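Local coordinates for protein yxeP (PDB 1YSJ) that probably hydrolyses N-acetylcysteine to cysteine and acetate, acting as a dinuclear metal-dependent deacetylase of the M20 peptidase family, at residues F49-T55 with K76-I80; R95-D99 with H124-T128; I152-E157 with G348-Y354. The protein carries 1 engineered substitution. All blocks are in the same frame, centred on the assembly; numbering follows the deposited sequence.

Contact 1 (F49-T55 with K76-I80); sequences FQEVETT and KTGVI. Engineered in segment 76-80: Gly78 (natural residue Ala).
The N terminus of helix 52-64 is pinned to the loop entering strand 79-84 of the mixed sheet: Glu51, at the N-cap position, and Thr55, one turn on, grip Thr77 and Gly78. The Thr77 hydroxyl OG1 donates to Glu51 OE1 at 2.7 Å, meeting that oxygen almost in line with its C-O bond. Thr77 holds OG1 between its own backbone N and carbonyl carbon (chi1 61°), which turns the hydroxyl to the carboxylate and lays methyl CG2 3.5 Å from Glu51 O. A threonine suits this place: its hydroxyl bonds the carboxylate while its methyl packs against the Glu51 carbonyl group and, more loosely, Val52 CG2. The Glu51 chain bends at chi2 (90°), folding the carboxylate back so that OE2 accepts from Phe49 N at 2.9 Å, from above the carboxylate plane. The same OE2 takes the N-H of Ala156, so this buried acid is held by backbone and side chain alike. Thr55 OG1 acts as a relay: it donates to Glu51 O at 2.6 Å and accepts from Gly78 N at 2.8 Å, in a nearly straight bond of 171°. Gly78 is an engineered replacement of the natural alanine, and at its present backbone angles a CB would press on the carbonyl O of Thr77. Further along, methyl CG2 of Val79 packs against Thr55 CG2 at 3.7 Å.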
ATOM      1  N   PHE A  49      28.853 -10.897  -1.591  1.00 43.45           N
ATOM      2  CA  PHE A  49      29.647 -10.486  -2.765  1.00 42.89           C
ATOM      3  C   PHE A  49      30.712  -9.403  -2.502  1.00 44.18           C
ATOM      4  O   PHE A  49      31.333  -8.897  -3.443  1.00 44.05           O
ATOM      5  CB  PHE A  49      28.750 -10.096  -3.956  1.00 41.88           C
ATOM      6  CG  PHE A  49      28.057 -11.262  -4.608  1.00 43.49           C
ATOM      7  CD1 PHE A  49      26.706 -11.186  -4.929  1.00 43.79           C
ATOM      8  CD2 PHE A  49      28.753 -12.441  -4.896  1.00 40.74           C
ATOM      9  CE1 PHE A  49      26.052 -12.258  -5.534  1.00 42.86           C
ATOM     10  CE2 PHE A  49      28.107 -13.521  -5.495  1.00 42.42           C
ATOM     11  CZ  PHE A  49      26.751 -13.429  -5.817  1.00 42.69           C
ATOM     12  N   GLN A  50      30.925  -9.071  -1.231  1.00 44.69           N
ATOM     13  CA  GLN A  50      31.890  -8.042  -0.829  1.00 45.99           C
ATOM     14  C   GLN A  50      32.953  -8.632   0.091  1.00 44.50           C
ATOM     15  O   GLN A  50      33.663  -7.898   0.792  1.00 44.04           O
ATOM     16  CB  GLN A  50      31.179  -6.873  -0.134  1.00 45.26           C
ATOM     17  CG  GLN A  50      30.184  -6.127  -1.020  1.00 48.39           C
ATOM     18  CD  GLN A  50      29.699  -4.834  -0.390  1.00 53.34           C
ATOM     19  OE1 GLN A  50      30.477  -3.882  -0.203  1.00 57.98           O
ATOM     20  NE2 GLN A  50      28.403  -4.779  -0.075  1.00 56.73           N
ATOM     21  N   GLU A  51      33.062  -9.963   0.070  1.00 42.71           N
ATOM     22  CA  GLU A  51      33.967 -10.701   0.949  1.00 40.60           C
ATOM     23  C   GLU A  51      35.384 -10.758   0.379  1.00 40.74           C
ATOM     24  O   GLU A  51      35.942 -11.834   0.166  1.00 42.50           O
ATOM     25  CB  GLU A  51      33.436 -12.116   1.229  1.00 39.39           C
ATOM     26  CG  GLU A  51      31.926 -12.222   1.450  1.00 42.51           C
ATOM     27  CD  GLU A  51      31.134 -12.458   0.156  1.00 46.23           C
ATOM     28  OE1 GLU A  51      31.676 -12.238  -0.947  1.00 45.81           O
ATOM     29  OE2 GLU A  51      29.957 -12.864   0.243  1.00 45.57           O
ATOM     30  N   VAL A  52      35.959  -9.586   0.144  1.00 41.85           N
ATOM     31  CA  VAL A  52      37.295  -9.456  -0.437  1.00 41.50           C
ATOM     32  C   VAL A  52      38.377  -9.908   0.546  1.00 42.78           C
ATOM     33  O   VAL A  52      39.230 -10.735   0.210  1.00 44.78           O
ATOM     34  CB  VAL A  52      37.550  -7.997  -0.925  1.00 41.88           C
ATOM     35  CG1 VAL A  52      38.962  -7.833  -1.494  1.00 35.92           C
ATOM     36  CG2 VAL A  52      36.504  -7.600  -1.973  1.00 38.61           C
ATOM     37  N   GLU A  53      38.323  -9.376   1.762  1.00 44.39           N
ATOM     38  CA  GLU A  53      39.318  -9.673   2.786  1.00 45.55           C
ATOM     39  C   GLU A  53      39.152 -11.075   3.353  1.00 45.48           C
ATOM     40  O   GLU A  53      40.139 -11.729   3.687  1.00 46.92           O
ATOM     41  CB  GLU A  53      39.264  -8.636   3.915  1.00 46.20           C
ATOM     42  CG  GLU A  53      39.734  -7.236   3.515  1.00 48.59           C
ATOM     43  CD  GLU A  53      41.116  -7.231   2.882  1.00 54.90           C
ATOM     44  OE1 GLU A  53      42.062  -7.768   3.497  1.00 59.43           O
ATOM     45  OE2 GLU A  53      41.256  -6.686   1.768  1.00 59.85           O
ATOM     46  N   THR A  54      37.902 -11.519   3.464  1.00 45.13           N
ATOM     47  CA  THR A  54      37.575 -12.869   3.927  1.00 44.34           C
ATOM     48  C   THR A  54      38.156 -13.910   2.961  1.00 43.41           C
ATOM     49  O   THR A  54      38.808 -14.865   3.388  1.00 43.84           O
ATOM     50  CB  THR A  54      36.046 -13.052   4.078  1.00 44.53           C
ATOM     51  OG1 THR A  54      35.513 -11.966   4.850  1.00 46.41           O
ATOM     52  CG2 THR A  54      35.704 -14.362   4.764  1.00 38.45           C
ATOM     53  N   THR A  55      37.932 -13.696   1.666  1.00 41.78           N
ATOM     54  CA  THR A  55      38.494 -14.529   0.605  1.00 42.27           C
ATOM     55  C   THR A  55      40.024 -14.551   0.680  1.00 43.27           C
ATOM     56  O   THR A  55      40.651 -15.597   0.513  1.00 43.32           O
ATOM     57  CB  THR A  55      38.032 -14.021  -0.774  1.00 41.65           C
ATOM     58  OG1 THR A  55      36.609 -14.137  -0.863  1.00 44.71           O
ATOM     59  CG2 THR A  55      38.671 -14.806  -1.908  1.00 38.39           C
ATOM     60  N   LYS A  76      34.964 -13.863  -7.979  1.00 47.53           N
ATOM     61  CA  LYS A  76      35.737 -12.745  -7.429  1.00 49.00           C
ATOM     62  C   LYS A  76      35.964 -12.957  -5.938  1.00 48.46           C
ATOM     63  O   LYS A  76      37.087 -12.828  -5.446  1.00 49.54           O
ATOM     64  CB  LYS A  76      35.032 -11.401  -7.659  1.00 49.97           C
ATOM     65  CG  LYS A  76      34.335 -11.231  -9.021  1.00 59.28           C
ATOM     66  CD  LYS A  76      32.807 -11.413  -8.922  1.00 64.38           C
ATOM     67  CE  LYS A  76      32.391 -12.870  -9.062  1.00 63.96           C
ATOM     68  NZ  LYS A  76      31.104 -13.214  -8.388  1.00 70.16           N
ATOM     69  N   THR A  77      34.889 -13.285  -5.226  1.00 46.36           N
ATOM     70  CA  THR A  77      34.983 -13.665  -3.821  1.00 45.49           C
ATOM     71  C   THR A  77      34.579 -15.126  -3.666  1.00 44.41           C
ATOM     72  O   THR A  77      33.783 -15.654  -4.446  1.00 44.31           O
ATOM     73  CB  THR A  77      34.112 -12.769  -2.908  1.00 45.27           C
ATOM     74  OG1 THR A  77      32.739 -12.890  -3.289  1.00 45.88           O
ATOM     75  CG2 THR A  77      34.531 -11.303  -3.008  1.00 44.45           C
ATOM     76  N   GLY A  78      35.127 -15.778  -2.653  1.00 44.01           N
ATOM     77  CA  GLY A  78      34.900 -17.203  -2.466  1.00 43.45           C
ATOM     78  C   GLY A  78      36.150 -17.963  -2.842  1.00 43.53           C
ATOM     79  O   GLY A  78      36.936 -17.509  -3.677  1.00 41.80           O
ATOM     80  N   VAL A  79      36.340 -19.119  -2.214  1.00 43.66           N
ATOM     81  CA  VAL A  79      37.560 -19.898  -2.383  1.00 42.12           C
ATOM     82  C   VAL A  79      37.190 -21.345  -2.647  1.00 42.99           C
ATOM     83  O   VAL A  79      36.340 -21.915  -1.956  1.00 41.86           O
ATOM     84  CB  VAL A  79      38.485 -19.801  -1.127  1.00 42.56           C
ATOM     85  CG1 VAL A  79      39.781 -20.572  -1.331  1.00 40.45           C
ATOM     86  CG2 VAL A  79      38.794 -18.352  -0.788  1.00 38.05           C
ATOM     87  N   ILE A  80      37.822 -21.925  -3.664  1.00 43.96           N
ATOM     88  CA  ILE A  80      37.671 -23.339  -3.969  1.00 41.98           C
ATOM     89  C   ILE A  80      39.017 -24.015  -3.756  1.00 42.33           C
ATOM     90  O   ILE A  80      40.017 -23.637  -4.363  1.00 42.51           O
ATOM     91  CB  ILE A  80      37.168 -23.587  -5.422  1.00 43.56           C
ATOM     92  CG1 ILE A  80      36.019 -22.628  -5.798  1.00 43.51           C
ATOM     93  CG2 ILE A  80      36.785 -25.065  -5.624  1.00 38.37           C
ATOM     94  CD1 ILE A  80      34.732 -22.748  -4.948  1.00 43.69           C
TER
HETATM   95  O   HOH W   1      31.754 -10.699  -5.779  0.50 43.43           O

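Contact 2 (R95-D99 with H124-T128); sequences RADID and HDFHT. With NI (nickel (II) ion), chain C.
Strand 95-97 and the first turn of helix 124-139 run roughly antiparallel, their axes 150° apart and 6.9 Å at closest approach, with Ala96 opposite Thr128 and Ile98 opposite His124. This is helix-on-sheet packing in an alpha/beta fold, with a nickel site at its end. The small Ala96 lets the helix lie close, its CB 3.7 Å from His127 O. His124 NE2 binds the nickel ion at 2.0 Å, a site completed by Cys122, His182 and two waters. The other ring nitrogen, ND1, donates to Asp99 OD1 at 3.2 Å, in the ring plane; Ser48 in turn bonds Asp99 OD2. The Asp97 carboxylate stacks on one face of the His124 ring, the planes only 9° apart. Asp97 CB makes a CH-pi contact there, 4.1 Å from the ring centroid, and OD2 stands 3.3 Å from His124 NE2 without bonding, since NE2 spends its lone pair on the metal. His127 ND1 donates at 2.8 Å to the syn lone pair of Asp97 OD1. With an alanine here only CB remains over the ring; His127 ND1 would probably lack its acceptor and His124 be less firmly backed on that face. His127 NE2 accepts the N-H of Asn183.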
ATOM      1  N   ARG A  95      30.921 -27.780   1.863  1.00 42.74           N
ATOM      2  CA  ARG A  95      30.587 -26.388   1.646  1.00 42.68           C
ATOM      3  C   ARG A  95      30.480 -25.593   2.944  1.00 42.53           C
ATOM      4  O   ARG A  95      29.875 -26.050   3.915  1.00 44.22           O
ATOM      5  CB  ARG A  95      29.294 -26.299   0.828  1.00 41.00           C
ATOM      6  CG  ARG A  95      28.787 -24.893   0.527  1.00 40.78           C
ATOM      7  CD  ARG A  95      27.916 -24.362   1.662  1.00 37.57           C
ATOM      8  NE  ARG A  95      26.923 -23.422   1.164  1.00 44.40           N
ATOM      9  CZ  ARG A  95      25.826 -23.068   1.824  1.00 45.64           C
ATOM     10  NH1 ARG A  95      25.577 -23.566   3.030  1.00 42.53           N
ATOM     11  NH2 ARG A  95      24.977 -22.216   1.270  1.00 43.92           N
ATOM     12  N   ALA A  96      31.078 -24.402   2.937  1.00 42.31           N
ATOM     13  CA  ALA A  96      30.860 -23.388   3.974  1.00 43.35           C
ATOM     14  C   ALA A  96      30.476 -22.054   3.328  1.00 43.39           C
ATOM     15  O   ALA A  96      30.934 -21.735   2.231  1.00 44.62           O
ATOM     16  CB  ALA A  96      32.110 -23.220   4.833  1.00 41.70           C
ATOM     17  N   ASP A  97      29.633 -21.283   4.008  1.00 44.71           N
ATOM     18  CA  ASP A  97      29.259 -19.934   3.556  1.00 46.40           C
ATOM     19  C   ASP A  97      30.078 -18.867   4.278  1.00 45.15           C
ATOM     20  O   ASP A  97      30.377 -19.013   5.460  1.00 46.40           O
ATOM     21  CB  ASP A  97      27.754 -19.684   3.725  1.00 47.79           C
ATOM     22  CG  ASP A  97      27.169 -20.362   4.960  1.00 53.20           C
ATOM     23  OD1 ASP A  97      27.926 -20.734   5.885  1.00 58.89           O
ATOM     24  OD2 ASP A  97      25.933 -20.525   4.999  1.00 59.35           O
ATOM     25  N   ILE A  98      30.449 -17.802   3.568  1.00 44.65           N
ATOM     26  CA  ILE A  98      31.430 -16.841   4.106  1.00 43.29           C
ATOM     27  C   ILE A  98      30.931 -15.401   4.353  1.00 44.77           C
ATOM     28  O   ILE A  98      31.689 -14.567   4.849  1.00 44.97           O
ATOM     29  CB  ILE A  98      32.738 -16.811   3.247  1.00 44.45           C
ATOM     30  CG1 ILE A  98      32.491 -16.195   1.858  1.00 43.27           C
ATOM     31  CG2 ILE A  98      33.336 -18.209   3.133  1.00 42.39           C
ATOM     32  CD1 ILE A  98      33.767 -15.893   1.066  1.00 40.41           C
ATOM     33  N   ASP A  99      29.675 -15.114   4.007  1.00 45.00           N
ATOM     34  CA  ASP A  99      29.136 -13.744   4.088  1.00 44.54           C
ATOM     35  C   ASP A  99      28.435 -13.402   5.414  1.00 43.97           C
ATOM     36  O   ASP A  99      27.857 -14.268   6.065  1.00 42.92           O
ATOM     37  CB  ASP A  99      28.207 -13.451   2.898  1.00 43.61           C
ATOM     38  CG  ASP A  99      26.980 -14.363   2.853  1.00 45.52           C
ATOM     39  OD1 ASP A  99      27.038 -15.522   3.329  1.00 42.31           O
ATOM     40  OD2 ASP A  99      25.948 -13.913   2.310  1.00 47.97           O
ATOM     41  N   HIS A 124      28.436 -17.755  10.126  1.00 43.55           N
ATOM     42  CA  HIS A 124      29.162 -18.153   8.916  1.00 43.33           C
ATOM     43  C   HIS A 124      30.676 -18.085   9.103  1.00 44.38           C
ATOM     44  O   HIS A 124      31.432 -18.789   8.416  1.00 44.44           O
ATOM     45  CB  HIS A 124      28.723 -17.299   7.728  1.00 41.57           C
ATOM     46  CG  HIS A 124      27.296 -17.516   7.323  1.00 42.83           C
ATOM     47  ND1 HIS A 124      26.777 -17.034   6.139  1.00 45.04           N
ATOM     48  CD2 HIS A 124      26.281 -18.172   7.939  1.00 39.59           C
ATOM     49  CE1 HIS A 124      25.502 -17.370   6.051  1.00 43.12           C
ATOM     50  NE2 HIS A 124      25.177 -18.063   7.129  1.00 38.76           N
ATOM     51  N   ASP A 125      31.110 -17.228  10.026  1.00 43.66           N
ATOM     52  CA  ASP A 125      32.492 -17.210  10.472  1.00 43.57           C
ATOM     53  C   ASP A 125      32.858 -18.575  11.078  1.00 44.10           C
ATOM     54  O   ASP A 125      33.891 -19.154  10.730  1.00 42.49           O
ATOM     55  CB  ASP A 125      32.738 -16.057  11.467  1.00 44.01           C
ATOM     56  CG  ASP A 125      31.759 -16.053  12.641  1.00 47.34           C
ATOM     57  OD1 ASP A 125      30.613 -16.531  12.493  1.00 44.91           O
ATOM     58  OD2 ASP A 125      32.134 -15.551  13.722  1.00 48.69           O
ATOM     59  N   PHE A 126      31.986 -19.086  11.954  1.00 43.18           N
ATOM     60  CA  PHE A 126      32.096 -20.442  12.500  1.00 43.36           C
ATOM     61  C   PHE A 126      32.124 -21.539  11.429  1.00 42.80           C
ATOM     62  O   PHE A 126      32.987 -22.417  11.478  1.00 43.62           O
ATOM     63  CB  PHE A 126      30.986 -20.709  13.526  1.00 43.15           C
ATOM     64  CG  PHE A 126      30.791 -22.169  13.855  1.00 44.09           C
ATOM     65  CD1 PHE A 126      31.685 -22.838  14.685  1.00 42.35           C
ATOM     66  CD2 PHE A 126      29.701 -22.870  13.340  1.00 49.46           C
ATOM     67  CE1 PHE A 126      31.506 -24.185  14.988  1.00 42.60           C
ATOM     68  CE2 PHE A 126      29.511 -24.219  13.638  1.00 47.79           C
ATOM     69  CZ  PHE A 126      30.417 -24.878  14.465  1.00 45.70           C
ATOM     70  N   HIS A 127      31.189 -21.498  10.478  1.00 41.65           N
ATOM     71  CA  HIS A 127      31.152 -22.491   9.397  1.00 42.00           C
ATOM     72  C   HIS A 127      32.469 -22.517   8.635  1.00 43.13           C
ATOM     73  O   HIS A 127      33.022 -23.592   8.387  1.00 42.93           O
ATOM     74  CB  HIS A 127      30.007 -22.234   8.409  1.00 41.66           C
ATOM     75  CG  HIS A 127      28.647 -22.244   9.033  1.00 42.40           C
ATOM     76  ND1 HIS A 127      27.583 -21.548   8.501  1.00 41.46           N
ATOM     77  CD2 HIS A 127      28.180 -22.848  10.151  1.00 40.56           C
ATOM     78  CE1 HIS A 127      26.518 -21.731   9.260  1.00 42.90           C
ATOM     79  NE2 HIS A 127      26.856 -22.511  10.270  1.00 41.17           N
ATOM     80  N   THR A 128      32.957 -21.325   8.282  1.00 42.38           N
ATOM     81  CA  THR A 128      34.201 -21.158   7.533  1.00 42.45           C
ATOM     82  C   THR A 128      35.409 -21.721   8.282  1.00 42.54           C
ATOM     83  O   THR A 128      36.130 -22.562   7.742  1.00 44.14           O
ATOM     84  CB  THR A 128      34.429 -19.667   7.149  1.00 44.00           C
ATOM     85  OG1 THR A 128      33.394 -19.252   6.245  1.00 43.55           O
ATOM     86  CG2 THR A 128      35.794 -19.459   6.492  1.00 40.85           C
TER
HETATM   87 NI    NI C 381      23.353 -18.829   7.665  1.00 35.06          NI
HETATM   88  O   HOH W   2      21.805 -18.413   6.678  1.00 39.70           O
HETATM   89  O   HOH W   3      23.715 -20.135   5.839  0.50 29.47           O

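Contact 3 (I152-E157 with G348-Y354)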
ATOM      1  N   ILE A 152      34.376 -25.814  -0.781  1.00 39.93           N
ATOM      2  CA  ILE A 152      33.662 -24.685  -1.353  1.00 40.15           C
ATOM      3  C   ILE A 152      33.411 -23.644  -0.265  1.00 40.63           C
ATOM      4  O   ILE A 152      32.647 -23.875   0.678  1.00 41.43           O
ATOM      5  CB  ILE A 152      32.318 -25.140  -1.997  1.00 39.57           C
ATOM      6  CG1 ILE A 152      32.584 -26.139  -3.125  1.00 39.68           C
ATOM      7  CG2 ILE A 152      31.512 -23.943  -2.512  1.00 37.64           C
ATOM      8  CD1 ILE A 152      31.356 -26.898  -3.586  1.00 46.04           C
ATOM      9  N   PHE A 153      34.080 -22.506  -0.394  1.00 40.08           N
ATOM     10  CA  PHE A 153      33.836 -21.377   0.488  1.00 40.54           C
ATOM     11  C   PHE A 153      33.020 -20.362  -0.301  1.00 41.20           C
ATOM     12  O   PHE A 153      33.546 -19.589  -1.096  1.00 40.80           O
ATOM     13  CB  PHE A 153      35.152 -20.816   1.049  1.00 39.00           C
ATOM     14  CG  PHE A 153      35.908 -21.805   1.905  1.00 38.41           C
ATOM     15  CD1 PHE A 153      36.848 -22.666   1.338  1.00 36.67           C
ATOM     16  CD2 PHE A 153      35.664 -21.890   3.272  1.00 37.56           C
ATOM     17  CE1 PHE A 153      37.539 -23.588   2.115  1.00 36.61           C
ATOM     18  CE2 PHE A 153      36.353 -22.815   4.067  1.00 35.97           C
ATOM     19  CZ  PHE A 153      37.292 -23.664   3.485  1.00 39.63           C
ATOM     20  N   GLN A 154      31.715 -20.406  -0.071  1.00 42.71           N
ATOM     21  CA  GLN A 154      30.737 -19.788  -0.941  1.00 42.81           C
ATOM     22  C   GLN A 154      30.339 -18.383  -0.490  1.00 44.59           C
ATOM     23  O   GLN A 154      29.964 -18.183   0.667  1.00 46.49           O
ATOM     24  CB  GLN A 154      29.496 -20.688  -1.012  1.00 42.06           C
ATOM     25  CG  GLN A 154      28.332 -20.090  -1.784  1.00 40.50           C
ATOM     26  CD  GLN A 154      26.995 -20.629  -1.345  1.00 43.24           C
ATOM     27  OE1 GLN A 154      26.762 -21.843  -1.364  1.00 48.61           O
ATOM     28  NE2 GLN A 154      26.092 -19.729  -0.959  1.00 40.39           N
ATOM     29  N   PRO A 155      30.376 -17.411  -1.418  1.00 45.57           N
ATOM     30  CA  PRO A 155      29.903 -16.068  -1.080  1.00 45.91           C
ATOM     31  C   PRO A 155      28.382 -16.000  -1.152  1.00 44.69           C
ATOM     32  O   PRO A 155      27.758 -16.899  -1.709  1.00 44.81           O
ATOM     33  CB  PRO A 155      30.502 -15.207  -2.195  1.00 45.07           C
ATOM     34  CG  PRO A 155      30.558 -16.126  -3.376  1.00 44.31           C
ATOM     35  CD  PRO A 155      30.826 -17.504  -2.823  1.00 44.16           C
ATOM     36  N   ALA A 156      27.800 -14.955  -0.566  1.00 43.86           N
ATOM     37  CA  ALA A 156      26.418 -14.553  -0.858  1.00 44.70           C
ATOM     38  C   ALA A 156      25.320 -15.600  -0.579  1.00 45.24           C
ATOM     39  O   ALA A 156      24.384 -15.754  -1.376  1.00 44.58           O
ATOM     40  CB  ALA A 156      26.318 -14.040  -2.306  1.00 42.78           C
ATOM     41  N   GLU A 157      25.432 -16.313   0.541  1.00 45.14           N
ATOM     42  CA  GLU A 157      24.358 -17.215   0.965  1.00 46.23           C
ATOM     43  C   GLU A 157      23.137 -16.405   1.400  1.00 47.57           C
ATOM     44  O   GLU A 157      21.996 -16.768   1.100  1.00 48.20           O
ATOM     45  CB  GLU A 157      24.822 -18.127   2.103  1.00 46.86           C
ATOM     46  CG  GLU A 157      23.835 -19.237   2.496  1.00 50.66           C
ATOM     47  CD  GLU A 157      22.687 -18.757   3.389  1.00 58.88           C
ATOM     48  OE1 GLU A 157      22.900 -17.859   4.236  1.00 53.92           O
ATOM     49  OE2 GLU A 157      21.565 -19.290   3.246  1.00 60.99           O
ATOM     50  N   GLY A 348      15.214 -20.592   4.311  1.00 51.10           N
ATOM     51  CA  GLY A 348      15.726 -21.139   3.061  1.00 49.94           C
ATOM     52  C   GLY A 348      17.236 -21.040   3.008  1.00 50.18           C
ATOM     53  O   GLY A 348      17.824 -20.087   3.520  1.00 51.75           O
ATOM     54  N   GLU A 349      17.866 -22.036   2.398  1.00 48.81           N
ATOM     55  CA  GLU A 349      19.313 -22.070   2.276  1.00 47.30           C
ATOM     56  C   GLU A 349      19.656 -22.362   0.821  1.00 45.99           C
ATOM     57  O   GLU A 349      19.064 -23.253   0.212  1.00 45.67           O
ATOM     58  CB  GLU A 349      19.892 -23.142   3.201  1.00 45.85           C
ATOM     59  CG  GLU A 349      21.010 -22.651   4.133  1.00 47.01           C
ATOM     60  CD  GLU A 349      22.378 -22.553   3.459  1.00 54.44           C
ATOM     61  OE1 GLU A 349      23.371 -22.283   4.171  1.00 59.43           O
ATOM     62  OE2 GLU A 349      22.472 -22.743   2.226  1.00 53.37           O
ATOM     63  N   ASP A 350      20.602 -21.614   0.255  1.00 45.48           N
ATOM     64  CA  ASP A 350      20.929 -21.804  -1.160  1.00 44.31           C
ATOM     65  C   ASP A 350      21.758 -23.062  -1.432  1.00 43.69           C
ATOM     66  O   ASP A 350      21.993 -23.417  -2.587  1.00 42.77           O
ATOM     67  CB  ASP A 350      21.484 -20.527  -1.823  1.00 44.86           C
ATOM     68  CG  ASP A 350      22.916 -20.195  -1.431  1.00 46.86           C
ATOM     69  OD1 ASP A 350      23.476 -20.751  -0.458  1.00 51.36           O
ATOM     70  OD2 ASP A 350      23.491 -19.337  -2.129  1.00 51.94           O
ATOM     71  N   PHE A 351      22.144 -23.754  -0.359  1.00 41.92           N
ATOM     72  CA  PHE A 351      22.708 -25.099  -0.448  1.00 42.48           C
ATOM     73  C   PHE A 351      21.757 -26.035  -1.205  1.00 43.37           C
ATOM     74  O   PHE A 351      22.201 -26.984  -1.856  1.00 42.94           O
ATOM     75  CB  PHE A 351      23.006 -25.649   0.956  1.00 41.86           C
ATOM     76  CG  PHE A 351      23.668 -27.002   0.958  1.00 39.99           C
ATOM     77  CD1 PHE A 351      25.046 -27.115   0.833  1.00 37.64           C
ATOM     78  CD2 PHE A 351      22.908 -28.165   1.089  1.00 41.86           C
ATOM     79  CE1 PHE A 351      25.664 -28.369   0.833  1.00 36.11           C
ATOM     80  CE2 PHE A 351      23.521 -29.427   1.087  1.00 37.02           C
ATOM     81  CZ  PHE A 351      24.900 -29.524   0.959  1.00 35.26           C
ATOM     82  N   ALA A 352      20.456 -25.748  -1.121  1.00 43.58           N
ATOM     83  CA  ALA A 352      19.410 -26.518  -1.815  1.00 43.05           C
ATOM     84  C   ALA A 352      19.595 -26.543  -3.331  1.00 43.42           C
ATOM     85  O   ALA A 352      19.253 -27.526  -3.988  1.00 42.41           O
ATOM     86  CB  ALA A 352      18.041 -25.972  -1.466  1.00 42.71           C
ATOM     87  N   LEU A 353      20.136 -25.453  -3.873  1.00 44.42           N
ATOM     88  CA  LEU A 353      20.447 -25.355  -5.297  1.00 43.88           C
ATOM     89  C   LEU A 353      21.461 -26.415  -5.742  1.00 42.98           C
ATOM     90  O   LEU A 353      21.340 -26.966  -6.837  1.00 42.28           O
ATOM     91  CB  LEU A 353      20.953 -23.952  -5.646  1.00 42.97           C
ATOM     92  CG  LEU A 353      19.931 -22.821  -5.786  1.00 44.18           C
ATOM     93  CD1 LEU A 353      20.656 -21.517  -6.050  1.00 42.25           C
ATOM     94  CD2 LEU A 353      18.911 -23.094  -6.895  1.00 40.37           C
ATOM     95  N   TYR A 354      22.443 -26.703  -4.890  1.00 41.59           N
ATOM     96  CA  TYR A 354      23.394 -27.783  -5.155  1.00 42.98           C
ATOM     97  C   TYR A 354      22.694 -29.134  -5.251  1.00 42.67           C
ATOM     98  O   TYR A 354      22.986 -29.925  -6.143  1.00 42.90           O
ATOM     99  CB  TYR A 354      24.470 -27.858  -4.067  1.00 42.44           C
ATOM    100  CG  TYR A 354      25.335 -26.629  -3.917  1.00 41.82           C
ATOM    101  CD1 TYR A 354      25.474 -26.011  -2.678  1.00 43.11           C
ATOM    102  CD2 TYR A 354      26.035 -26.096  -5.002  1.00 42.53           C
ATOM    103  CE1 TYR A 354      26.272 -24.895  -2.520  1.00 46.92           C
ATOM    104  CE2 TYR A 354      26.842 -24.974  -4.856  1.00 39.74           C
ATOM    105  CZ  TYR A 354      26.954 -24.381  -3.612  1.00 44.37           C
ATOM    106  OH  TYR A 354      27.743 -23.269  -3.445  1.00 44.33           O
TER
HETATM  107  O   HOH W   4      19.609 -19.054   5.263  0.50 47.51           O
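The Gln154 amide is engaged at both of its polar atoms: Asp350 OD1 lies in the amide plane beside NE2, while OE1 sits at the edge of the Tyr354 ring, near its plane. Amide and carboxylate planes stand 66° apart, amide and ring planes 60°. NE2 donates nearly straight to the syn lone pair of Asp350 OD1 at 2.9 Å, and Tyr354 OH donates to Gln154 OE1 at 2.7 Å, tilted out of the carbonyl plane; OE1 accepts from Arg95 NE as well. With CG anti to the backbone N (chi1 174°), the Gln154 chain stretches far enough from the strand to reach both partners, and a glutamine suits the place by donating and accepting at once. The contact joins the C-terminal end of strand 148-154, in the central mixed sheet of this M20 hydrolase, to the loop and short helix at 348-354. Just before the turn that leads into this helix, Glu349 OE2 accepts from Phe351 N at 2.8 Å, a capping bond. The Glu157 side chain, directly before the nickel ligand Glu158, crosses that of Glu349 at about a right angle, with Glu157 OE2 3.6 Å from Glu349 OE1. Arg95 forms salt bridges with Glu349 and Asp350 and probably offsets their charge. A water donates to Glu157 OE2 at 2.8 Å and to Gly348 O at 2.7 Å, bridging the two segments.

From the N terminus the three contacts follow in series, none nested in or crossing another. Contact 1 closes a loop of 20 residues that holds the rest of helix 52-64; contact 2 closes one of 24 residues, without helix or strand, that carries the nickel ligand Cys122. Contact 3 spans 190 residues, including the separate four-stranded antiparallel sheet and several strands of the mixed sheet, and fastens the loop and short helix after strand 338-341 to the end of strand 148-154. That strand lies between strands 79-84 and 91-97, so all three contacts reach the same sheet. Val79 O to Phe153 N joins contacts 1 and 3; Ile98 CD1, packed on Glu51 CB and Thr55 OG1, joins contacts 1 and 2.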